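Local coordinates for N-acetylmuramoyl-l-alanine amidase (PDB 3NE8), which probably hydrolyses the amide bond between N-acetylmuramic acid and L-alanine in peptidoglycan, as a zinc-dependent enzyme of cell-wall remodelling in bacterial division, at residues V67-A70 against Q71-D74; R141-T144 against H145-I149; I149-A152 against N153-S157. All blocks are in the same frame, centred on the assembly; numbering follows the deposited sequence.

Interaction 1 (V67-A70 against Q71-D74)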
ATOM      1  N   VAL A  67       5.131  22.555   6.174  1.00  9.29           N
ATOM      2  CA  VAL A  67       4.947  21.322   6.952  1.00  8.88           C
ATOM      3  C   VAL A  67       4.025  21.575   8.144  1.00 10.74           C
ATOM      4  O   VAL A  67       3.108  20.789   8.417  1.00 10.78           O
ATOM      5  CB  VAL A  67       6.300  20.765   7.411  1.00  9.76           C
ATOM      6  CG1 VAL A  67       6.112  19.575   8.352  1.00 13.15           C
ATOM      7  CG2 VAL A  67       7.139  20.352   6.214  1.00 11.78           C
ATOM      8  N   LYS A  68       4.244  22.679   8.844  1.00 10.86           N
ATOM      9  CA  LYS A  68       3.427  23.021  10.001  0.55 11.10           C
ATOM     10  C   LYS A  68       1.955  23.166   9.613  1.00 11.45           C
ATOM     11  O   LYS A  68       1.064  22.743  10.344  1.00 12.53           O
ATOM     12  CB  LYS A  68       3.956  24.307  10.636  0.55 13.59           C
ATOM     13  CG  LYS A  68       3.148  24.838  11.809  0.55 14.86           C
ATOM     14  CD  LYS A  68       3.876  26.016  12.453  0.55 20.63           C
ATOM     15  CE  LYS A  68       2.990  26.772  13.431  0.55 28.02           C
ATOM     16  NZ  LYS A  68       1.983  27.619  12.732  0.55 28.35           N
ATOM     17  N   LYS A  69       1.697  23.766   8.456  1.00 11.46           N
ATOM     18  CA  LYS A  69       0.318  23.934   8.004  1.00 12.35           C
ATOM     19  C   LYS A  69      -0.357  22.584   7.766  1.00 11.08           C
ATOM     20  O   LYS A  69      -1.527  22.406   8.100  1.00 13.44           O
ATOM     21  CB  LYS A  69       0.260  24.821   6.756  1.00 11.98           C
ATOM     22  CG  LYS A  69       0.561  26.293   7.040  1.00 14.64           C
ATOM     23  CD  LYS A  69       0.641  27.101   5.748  1.00 14.51           C
ATOM     24  CE  LYS A  69       0.912  28.582   6.003  1.00 17.29           C
ATOM     25  NZ  LYS A  69      -0.136  29.213   6.850  1.00 19.85           N
ATOM     26  N   ALA A  70       0.376  21.625   7.213  1.00 11.33           N
ATOM     27  CA  ALA A  70      -0.170  20.290   7.008  1.00 11.03           C
ATOM     28  C   ALA A  70      -0.541  19.655   8.352  1.00 11.02           C
ATOM     29  O   ALA A  70      -1.603  19.051   8.483  1.00 12.32           O
ATOM     30  CB  ALA A  70       0.833  19.423   6.258  1.00 12.30           C
ATOM     31  N   GLN A  71       0.337  19.788   9.338  1.00 10.25           N
ATOM     32  CA  GLN A  71       0.086  19.228  10.661  1.00 11.79           C
ATOM     33  C   GLN A  71      -1.065  19.930  11.372  1.00 12.23           C
ATOM     34  O   GLN A  71      -1.894  19.283  12.003  1.00 13.71           O
ATOM     35  CB  GLN A  71       1.355  19.286  11.506  1.00 12.49           C
ATOM     36  CG  GLN A  71       2.476  18.424  10.957  1.00 12.66           C
ATOM     37  CD  GLN A  71       3.770  18.634  11.691  1.00 13.83           C
ATOM     38  OE1 GLN A  71       4.191  19.767  11.916  1.00 16.62           O
ATOM     39  NE2 GLN A  71       4.413  17.541  12.080  1.00 15.99           N
ATOM     40  N   GLU A  72      -1.117  21.252  11.282  1.00 12.49           N
ATOM     41  CA  GLU A  72      -2.190  22.024  11.903  0.57 13.10           C
ATOM     42  C   GLU A  72      -3.559  21.640  11.349  1.00 13.26           C
ATOM     43  O   GLU A  72      -4.571  21.705  12.057  1.00 15.79           O
ATOM     44  CB  GLU A  72      -1.939  23.524  11.719  0.57 15.98           C
ATOM     45  CG  GLU A  72      -0.766  24.046  12.536  0.57 21.83           C
ATOM     46  CD  GLU A  72      -0.382  25.475  12.185  0.57 28.32           C
ATOM     47  OE1 GLU A  72       0.273  26.128  13.022  0.57 32.11           O
ATOM     48  OE2 GLU A  72      -0.729  25.942  11.078  0.57 27.72           O
ATOM     49  N   PHE A  73      -3.587  21.238  10.079  1.00 11.90           N
ATOM     50  CA  PHE A  73      -4.826  20.849   9.405  1.00 10.68           C
ATOM     51  C   PHE A  73      -5.212  19.403   9.733  1.00 11.08           C
ATOM     52  O   PHE A  73      -6.260  18.927   9.289  1.00 13.15           O
ATOM     53  CB  PHE A  73      -4.642  20.991   7.884  1.00 11.98           C
ATOM     54  CG  PHE A  73      -5.930  20.993   7.094  1.00 11.21           C
ATOM     55  CD1 PHE A  73      -6.801  22.061   7.183  1.00 12.77           C
ATOM     56  CD2 PHE A  73      -6.238  19.959   6.223  1.00 12.33           C
ATOM     57  CE1 PHE A  73      -7.986  22.082   6.449  1.00 13.27           C
ATOM     58  CE2 PHE A  73      -7.409  19.984   5.478  1.00 12.46           C
ATOM     59  CZ  PHE A  73      -8.281  21.045   5.593  1.00 15.81           C
ATOM     60  N   ASP A  74      -4.369  18.682  10.469  1.00 11.82           N
ATOM     61  CA  ASP A  74      -4.576  17.248  10.676  1.00 11.50           C
ATOM     62  C   ASP A  74      -4.680  16.526   9.334  1.00 11.83           C
ATOM     63  O   ASP A  74      -5.558  15.687   9.122  1.00 12.24           O
ATOM     64  CB  ASP A  74      -5.808  16.982  11.551  1.00 13.36           C
ATOM     65  CG  ASP A  74      -5.577  17.337  13.006  1.00 16.33           C
ATOM     66  OD1 ASP A  74      -4.404  17.385  13.438  1.00 19.21           O
ATOM     67  OD2 ASP A  74      -6.569  17.569  13.723  1.00 20.23           O
TER
HETATM   68  O   HOH W   1       0.531  28.296   9.848  1.00 32.47           O
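Gln71 lies alongside Val67 one helical turn further on, the two side chains pointing the same way at the end of helix 63-72. Its CB sits 3.7 Å from Lys68 O, against the preceding turn of backbone. CG turns back along the helix, anti to the carbonyl carbon (chi1 -64°), and comes 3.5 Å from Val67 O, the same oxygen that accepts the hydrogen bond from Gln71 N. From there the chain runs out extended: CD lies 4.2 Å from Val67 CG1, and OE1 is 4.1 Å from that methyl, so the amide is flanked by an apolar branch. At the tip, NE2 leaves the helix and is hydrogen-bonded to Asp183 OD2. Glutamine suits this place because its methylenes can follow the backbone while the amide reaches a neighbouring loop.

Phe73 N to Lys69 O, at 3.1 Å, is the last regular helical bond. The helix then closes in a Schellman motif: Asp74 turns to positive phi (55°), and its N bonds back to Gln71 O at 3.0 Å. Phe73 sends its ring away from the turn, with CG anti to the backbone N (chi1 -164°), onto Val8, Ile50 and Ala52 of the sheet. Arg6 meets this ring in a cation-pi contact and also donates to Phe73 O.

On the outer side, Lys68 and Glu72, long flexible chains suited to their exposed positions, form a salt bridge at the i, i+4 spacing. Both are modelled in two conformers, and the very short separation of their charged atoms in one pair of conformers makes the exact geometry doubtful. A water accepts from Lys69 NZ at 3.2 Å; in one conformer of Glu72 it also donates to OE2 of that residue, at 2.9 Å.

Interaction 2 (R141-T144 against H145-I149)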
ATOM      1  N   ARG A 141       7.080   7.614  12.329  1.00 13.34           N
ATOM      2  CA  ARG A 141       7.773   7.960  11.104  1.00 12.68           C
ATOM      3  C   ARG A 141       7.786   6.803  10.111  1.00 10.27           C
ATOM      4  O   ARG A 141       7.623   7.000   8.916  1.00 11.15           O
ATOM      5  CB  ARG A 141       9.208   8.398  11.412  1.00 14.17           C
ATOM      6  CG  ARG A 141       9.288   9.759  12.080  1.00 17.77           C
ATOM      7  CD  ARG A 141      10.721  10.106  12.454  1.00 21.59           C
ATOM      8  NE  ARG A 141      11.581  10.188  11.282  1.00 22.91           N
ATOM      9  CZ  ARG A 141      12.792   9.645  11.205  1.00 30.15           C
ATOM     10  NH1 ARG A 141      13.289   8.979  12.240  1.00 34.82           N
ATOM     11  NH2 ARG A 141      13.506   9.770  10.094  1.00 36.19           N
ATOM     12  N   ARG A 142       8.008   5.591  10.612  1.00 12.29           N
ATOM     13  CA  ARG A 142       8.100   4.425   9.738  1.00 13.46           C
ATOM     14  C   ARG A 142       6.742   4.135   9.099  1.00 12.00           C
ATOM     15  O   ARG A 142       6.644   3.835   7.908  1.00 12.34           O
ATOM     16  CB  ARG A 142       8.628   3.218  10.522  1.00 14.17           C
ATOM     17  CG  ARG A 142       9.028   2.013   9.666  1.00 15.68           C
ATOM     18  CD  ARG A 142       9.614   0.902  10.530  1.00 16.96           C
ATOM     19  NE  ARG A 142       8.626   0.394  11.476  1.00 17.25           N
ATOM     20  CZ  ARG A 142       8.913  -0.260  12.597  1.00 22.43           C
ATOM     21  NH1 ARG A 142      10.176  -0.502  12.942  1.00 21.70           N
ATOM     22  NH2 ARG A 142       7.928  -0.672  13.383  1.00 28.43           N
ATOM     23  N   GLU A 143       5.695   4.259   9.899  1.00 13.64           N
ATOM     24  CA  GLU A 143       4.339   4.091   9.414  0.67 13.46           C
ATOM     25  C   GLU A 143       3.998   5.145   8.358  1.00 13.21           C
ATOM     26  O   GLU A 143       3.460   4.843   7.292  1.00 14.61           O
ATOM     27  CB  GLU A 143       3.387   4.209  10.594  0.67 18.01           C
ATOM     28  CG  GLU A 143       1.992   3.733  10.325  0.67 19.05           C
ATOM     29  CD  GLU A 143       1.094   3.951  11.514  0.67 22.24           C
ATOM     30  OE1 GLU A 143       1.329   4.921  12.267  0.67 23.82           O
ATOM     31  OE2 GLU A 143       0.159   3.154  11.701  0.67 15.43           O
ATOM     32  N   THR A 144       4.307   6.397   8.663  1.00 10.77           N
ATOM     33  CA  THR A 144       4.099   7.484   7.721  1.00 11.18           C
ATOM     34  C   THR A 144       4.807   7.224   6.406  1.00 10.26           C
ATOM     35  O   THR A 144       4.252   7.453   5.330  1.00 11.95           O
ATOM     36  CB  THR A 144       4.579   8.810   8.333  1.00 10.69           C
ATOM     37  OG1 THR A 144       3.731   9.111   9.447  1.00 11.80           O
ATOM     38  CG2 THR A 144       4.546   9.953   7.323  1.00 11.62           C
ATOM     39  N   HIS A 145       6.036   6.729   6.483  1.00 10.59           N
ATOM     40  CA  HIS A 145       6.802   6.494   5.274  1.00  9.40           C
ATOM     41  C   HIS A 145       6.165   5.409   4.401  1.00  9.34           C
ATOM     42  O   HIS A 145       6.136   5.518   3.178  1.00 10.41           O
ATOM     43  CB  HIS A 145       8.242   6.139   5.624  1.00 11.73           C
ATOM     44  CG  HIS A 145       9.171   6.269   4.466  1.00 11.48           C
ATOM     45  ND1 HIS A 145       9.997   5.251   4.053  1.00 13.95           N
ATOM     46  CD2 HIS A 145       9.388   7.304   3.620  1.00 15.16           C
ATOM     47  CE1 HIS A 145      10.692   5.654   3.004  1.00 16.30           C
ATOM     48  NE2 HIS A 145      10.340   6.895   2.720  1.00 18.22           N
ATOM     49  N   ALA A 146       5.659   4.361   5.034  1.00 10.27           N
ATOM     50  CA  ALA A 146       4.960   3.316   4.290  1.00 10.54           C
ATOM     51  C   ALA A 146       3.809   3.917   3.486  1.00 10.78           C
ATOM     52  O   ALA A 146       3.600   3.571   2.328  1.00 11.13           O
ATOM     53  CB  ALA A 146       4.454   2.229   5.226  1.00 12.35           C
ATOM     54  N   PHE A 147       3.077   4.852   4.094  1.00  9.91           N
ATOM     55  CA  PHE A 147       1.975   5.514   3.404  1.00  9.40           C
ATOM     56  C   PHE A 147       2.472   6.411   2.275  1.00  8.66           C
ATOM     57  O   PHE A 147       1.892   6.414   1.197  1.00 10.17           O
ATOM     58  CB  PHE A 147       1.117   6.317   4.383  1.00  9.29           C
ATOM     59  CG  PHE A 147       0.237   5.470   5.251  1.00 10.78           C
ATOM     60  CD1 PHE A 147      -0.555   4.477   4.694  1.00 14.46           C
ATOM     61  CD2 PHE A 147       0.180   5.670   6.619  1.00 13.50           C
ATOM     62  CE1 PHE A 147      -1.377   3.695   5.496  1.00 16.82           C
ATOM     63  CE2 PHE A 147      -0.647   4.903   7.426  1.00 14.87           C
ATOM     64  CZ  PHE A 147      -1.422   3.906   6.861  1.00 14.67           C
ATOM     65  N   SER A 148       3.549   7.160   2.513  1.00 10.13           N
ATOM     66  CA  SER A 148       4.106   8.021   1.466  1.00  9.51           C
ATOM     67  C   SER A 148       4.490   7.220   0.231  1.00  9.39           C
ATOM     68  O   SER A 148       4.209   7.612  -0.905  1.00 10.39           O
ATOM     69  CB  SER A 148       5.333   8.767   1.982  1.00 10.70           C
ATOM     70  OG  SER A 148       4.994   9.557   3.113  1.00  9.30           O
ATOM     71  N   ILE A 149       5.161   6.098   0.461  1.00 10.00           N
ATOM     72  CA  ILE A 149       5.598   5.183  -0.596  0.54  9.66           C
ATOM     73  C   ILE A 149       4.393   4.627  -1.363  1.00  9.37           C
ATOM     74  O   ILE A 149       4.377   4.569  -2.595  1.00 10.81           O
ATOM     75  CB  ILE A 149       6.424   3.998   0.001  0.54 10.75           C
ATOM     76  CG1 ILE A 149       7.763   4.474   0.587  0.54 11.06           C
ATOM     77  CG2 ILE A 149       6.677   2.922  -1.047  0.54 10.63           C
ATOM     78  CD1 ILE A 149       8.708   5.081  -0.430  0.54 15.04           C
TER
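Ser148 fits closely against Thr144: its backbone N donates to Thr144 O at 2.9 Å, and its OG stands 3.1 Å from the same oxygen. With OG anti to its own carbonyl carbon (chi1 -59°), the small side chain folds back against the turn, where OG is also hydrogen-bonded to Ser186 N. A hydroxyl is compact enough for this buried spot and can take up a backbone N-H there. Thr144 OG1 lies within hydrogen-bonding reach of Thr140 O and Pro182 O, which must share its one proton, and of a bound glycerol.

Phe147 packs beside Glu143, ring CD2 3.4 Å from Glu143 O. Glu143 has two conformers; in one, its CG is an apolar neighbour 4.1 Å from Phe147 CE2, with carboxylate and ring planes 27° apart.

The arginines make the looser side. Beyond the backbone turn they have little to do with 145-149; Arg141, partly exposed, pairs with Asp138, while Arg142 reaches Glu143 of the second subunit. In that same conformer, Glu143 meets Arg142 of the second subunit. Such reciprocity is characteristic of a two-fold interface, to which helix 135-161 and the chain near Met231 of the second subunit contribute.

Interaction 3 (I149-A152 against N153-S157)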
ATOM      1  N   ILE A 149       5.161   6.098   0.461  1.00 10.00           N
ATOM      2  CA  ILE A 149       5.598   5.183  -0.596  0.54  9.66           C
ATOM      3  C   ILE A 149       4.393   4.627  -1.363  1.00  9.37           C
ATOM      4  O   ILE A 149       4.377   4.569  -2.595  1.00 10.81           O
ATOM      5  CB  ILE A 149       6.424   3.998   0.001  0.54 10.75           C
ATOM      6  CG1 ILE A 149       7.763   4.474   0.587  0.54 11.06           C
ATOM      7  CG2 ILE A 149       6.677   2.922  -1.047  0.54 10.63           C
ATOM      8  CD1 ILE A 149       8.708   5.081  -0.430  0.54 15.04           C
ATOM      9  N   ASN A 150       3.397   4.180  -0.606  1.00 10.06           N
ATOM     10  CA  ASN A 150       2.187   3.646  -1.211  1.00 10.46           C
ATOM     11  C   ASN A 150       1.546   4.674  -2.132  1.00 10.91           C
ATOM     12  O   ASN A 150       1.189   4.370  -3.271  1.00 11.21           O
ATOM     13  CB  ASN A 150       1.195   3.209  -0.133  1.00 11.14           C
ATOM     14  CG  ASN A 150      -0.118   2.759  -0.717  1.00 12.77           C
ATOM     15  OD1 ASN A 150      -1.018   3.551  -0.917  1.00 15.45           O
ATOM     16  ND2 ASN A 150      -0.229   1.471  -1.007  1.00 21.16           N
ATOM     17  N   PHE A 151       1.401   5.907  -1.650  1.00  9.98           N
ATOM     18  CA  PHE A 151       0.794   6.925  -2.479  1.00  8.66           C
ATOM     19  C   PHE A 151       1.638   7.223  -3.717  1.00  9.78           C
ATOM     20  O   PHE A 151       1.109   7.344  -4.828  1.00 10.70           O
ATOM     21  CB  PHE A 151       0.529   8.200  -1.683  1.00  9.50           C
ATOM     22  CG  PHE A 151      -0.157   9.268  -2.490  1.00  9.30           C
ATOM     23  CD1 PHE A 151      -1.432   9.055  -2.980  1.00  9.55           C
ATOM     24  CD2 PHE A 151       0.494  10.452  -2.812  1.00  9.35           C
ATOM     25  CE1 PHE A 151      -2.071  10.026  -3.744  1.00  9.40           C
ATOM     26  CE2 PHE A 151      -0.144  11.425  -3.577  1.00  8.49           C
ATOM     27  CZ  PHE A 151      -1.426  11.206  -4.045  1.00  9.72           C
ATOM     28  N   ALA A 152       2.949   7.359  -3.530  1.00  9.19           N
ATOM     29  CA  ALA A 152       3.827   7.605  -4.672  1.00 10.58           C
ATOM     30  C   ALA A 152       3.638   6.531  -5.747  1.00 11.79           C
ATOM     31  O   ALA A 152       3.534   6.834  -6.942  1.00 13.33           O
ATOM     32  CB  ALA A 152       5.296   7.674  -4.228  1.00 11.25           C
ATOM     33  N   ASN A 153       3.612   5.269  -5.316  1.00 11.85           N
ATOM     34  CA  ASN A 153       3.443   4.140  -6.233  1.00 13.91           C
ATOM     35  C   ASN A 153       2.148   4.227  -6.994  1.00 12.66           C
ATOM     36  O   ASN A 153       2.108   4.001  -8.211  1.00 15.02           O
ATOM     37  CB  ASN A 153       3.442   2.814  -5.466  1.00 17.03           C
ATOM     38  CG  ASN A 153       4.827   2.329  -5.140  1.00 20.39           C
ATOM     39  OD1 ASN A 153       5.814   2.797  -5.711  1.00 21.15           O
ATOM     40  ND2 ASN A 153       4.915   1.373  -4.216  1.00 19.91           N
ATOM     41  N   ASN A 154       1.079   4.553  -6.285  1.00 12.82           N
ATOM     42  CA  ASN A 154      -0.211   4.635  -6.937  1.00 15.46           C
ATOM     43  C   ASN A 154      -0.275   5.788  -7.932  1.00 12.94           C
ATOM     44  O   ASN A 154      -0.848   5.644  -9.011  1.00 13.98           O
ATOM     45  CB  ASN A 154      -1.344   4.741  -5.928  1.00 22.69           C
ATOM     46  CG  ASN A 154      -2.651   4.215  -6.485  1.00 24.41           C
ATOM     47  OD1 ASN A 154      -2.675   3.196  -7.183  1.00 32.03           O
ATOM     48  ND2 ASN A 154      -3.741   4.902  -6.185  1.00 26.27           N
ATOM     49  N   VAL A 155       0.315   6.921  -7.569  1.00 11.88           N
ATOM     50  CA  VAL A 155       0.320   8.066  -8.466  1.00 10.68           C
ATOM     51  C   VAL A 155       1.001   7.713  -9.783  1.00 11.54           C
ATOM     52  O   VAL A 155       0.463   7.976 -10.856  1.00 12.07           O
ATOM     53  CB  VAL A 155       1.002   9.284  -7.819  1.00 10.84           C
ATOM     54  CG1 VAL A 155       1.289  10.342  -8.864  1.00 13.04           C
ATOM     55  CG2 VAL A 155       0.121   9.869  -6.707  1.00 12.11           C
ATOM     56  N   VAL A 156       2.173   7.100  -9.690  1.00 11.48           N
ATOM     57  CA  VAL A 156       2.904   6.674 -10.874  1.00 13.15           C
ATOM     58  C   VAL A 156       2.078   5.700 -11.713  1.00 12.93           C
ATOM     59  O   VAL A 156       1.973   5.855 -12.925  1.00 14.64           O
ATOM     60  CB  VAL A 156       4.244   6.025 -10.486  1.00 16.11           C
ATOM     61  CG1 VAL A 156       4.829   5.254 -11.665  1.00 17.24           C
ATOM     62  CG2 VAL A 156       5.211   7.081  -9.965  1.00 16.85           C
ATOM     63  N   SER A 157       1.480   4.710 -11.058  1.00 13.93           N
ATOM     64  CA  SER A 157       0.661   3.720 -11.758  1.00 14.54           C
ATOM     65  C   SER A 157      -0.466   4.384 -12.551  1.00 15.18           C
ATOM     66  O   SER A 157      -0.685   4.071 -13.719  1.00 15.79           O
ATOM     67  CB  SER A 157       0.076   2.723 -10.755  1.00 17.06           C
ATOM     68  OG  SER A 157      -0.739   1.759 -11.406  1.00 23.35           O
TER
HETATM   69  O   HOH W   2       2.326   0.289  -2.771  1.00 30.47           O
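From Ile149 to Val156 the chain is regular alpha-helix, with Asn153, Asn154, Val155 and Val156 each donating its N-H to the carbonyl four residues earlier, at 2.9 Å for Val155 N to Phe151 O and 3.1 Å for Val156 N to Ala152 O.

The main side-chain contact is a CH-pi interaction between Val155 and Phe151. Val155 CG2 lies over one face of the ring, 3.6 Å from its centroid and 21° off the ring normal, displaced toward the rim so that CZ is its nearest ring atom at 3.4 Å. CG2 is the branch anti to the Val155 carbonyl carbon, which directs it back toward the N-terminal end, over the Phe151 ring. Phe151 CG is anti to its own backbone N (chi1 -178°), and the ring accordingly swings forward to meet that methyl. A branched valine and a flat phenyl cover each other well in this buried position, and the ring also meets Leu77, Ile79 and Phe223.

Ala152 has just a methyl to place against Val96, Thr98 and His171, a small group consistent with close approach to strands 94-99 and 170-174.

Asn153 runs alongside Ile149, its ND2 3.9 Å from CG2 in one of the two conformers of Ile149. The same ND2 donates to a water at 3.2 Å, and that water also receives a weak bond from Asn150 ND2. Asparagine fits this partly exposed flank, where Asn150 packs on Asn150 of the second subunit and Asn153 on Tyr226 of that subunit. Asn154 is turned instead to helix 206-227, its ND2 hydrogen-bonded to Gln222 OE1.

The helix thus lies between the central mixed sheet, helix 206-227 and the second subunit, as a layer helix of an alpha/beta fold.

Overall arrangement
Interactions 2 and 3 are successive stretches of helix 135-161, sharing Ile149, with centres about 12 Å apart; both also touch the second subunit. Interaction 1, at the end of helix 63-72, stands apart: its centre is about 17 Å from that of interaction 2 and about 22 Å from that of interaction 3, and its nearest atoms come no closer than about 9 Å to the former. The loop at Ala181 to Asp183 lies between, since Pro182 meets both Gln71 and Thr144. None of the segments supplies a ligand to the zinc ion, which is bound by His13, Glu28, His82, Asp84 and Glu115. Unlike the other two, interaction 1 touches no other chain of the assembly.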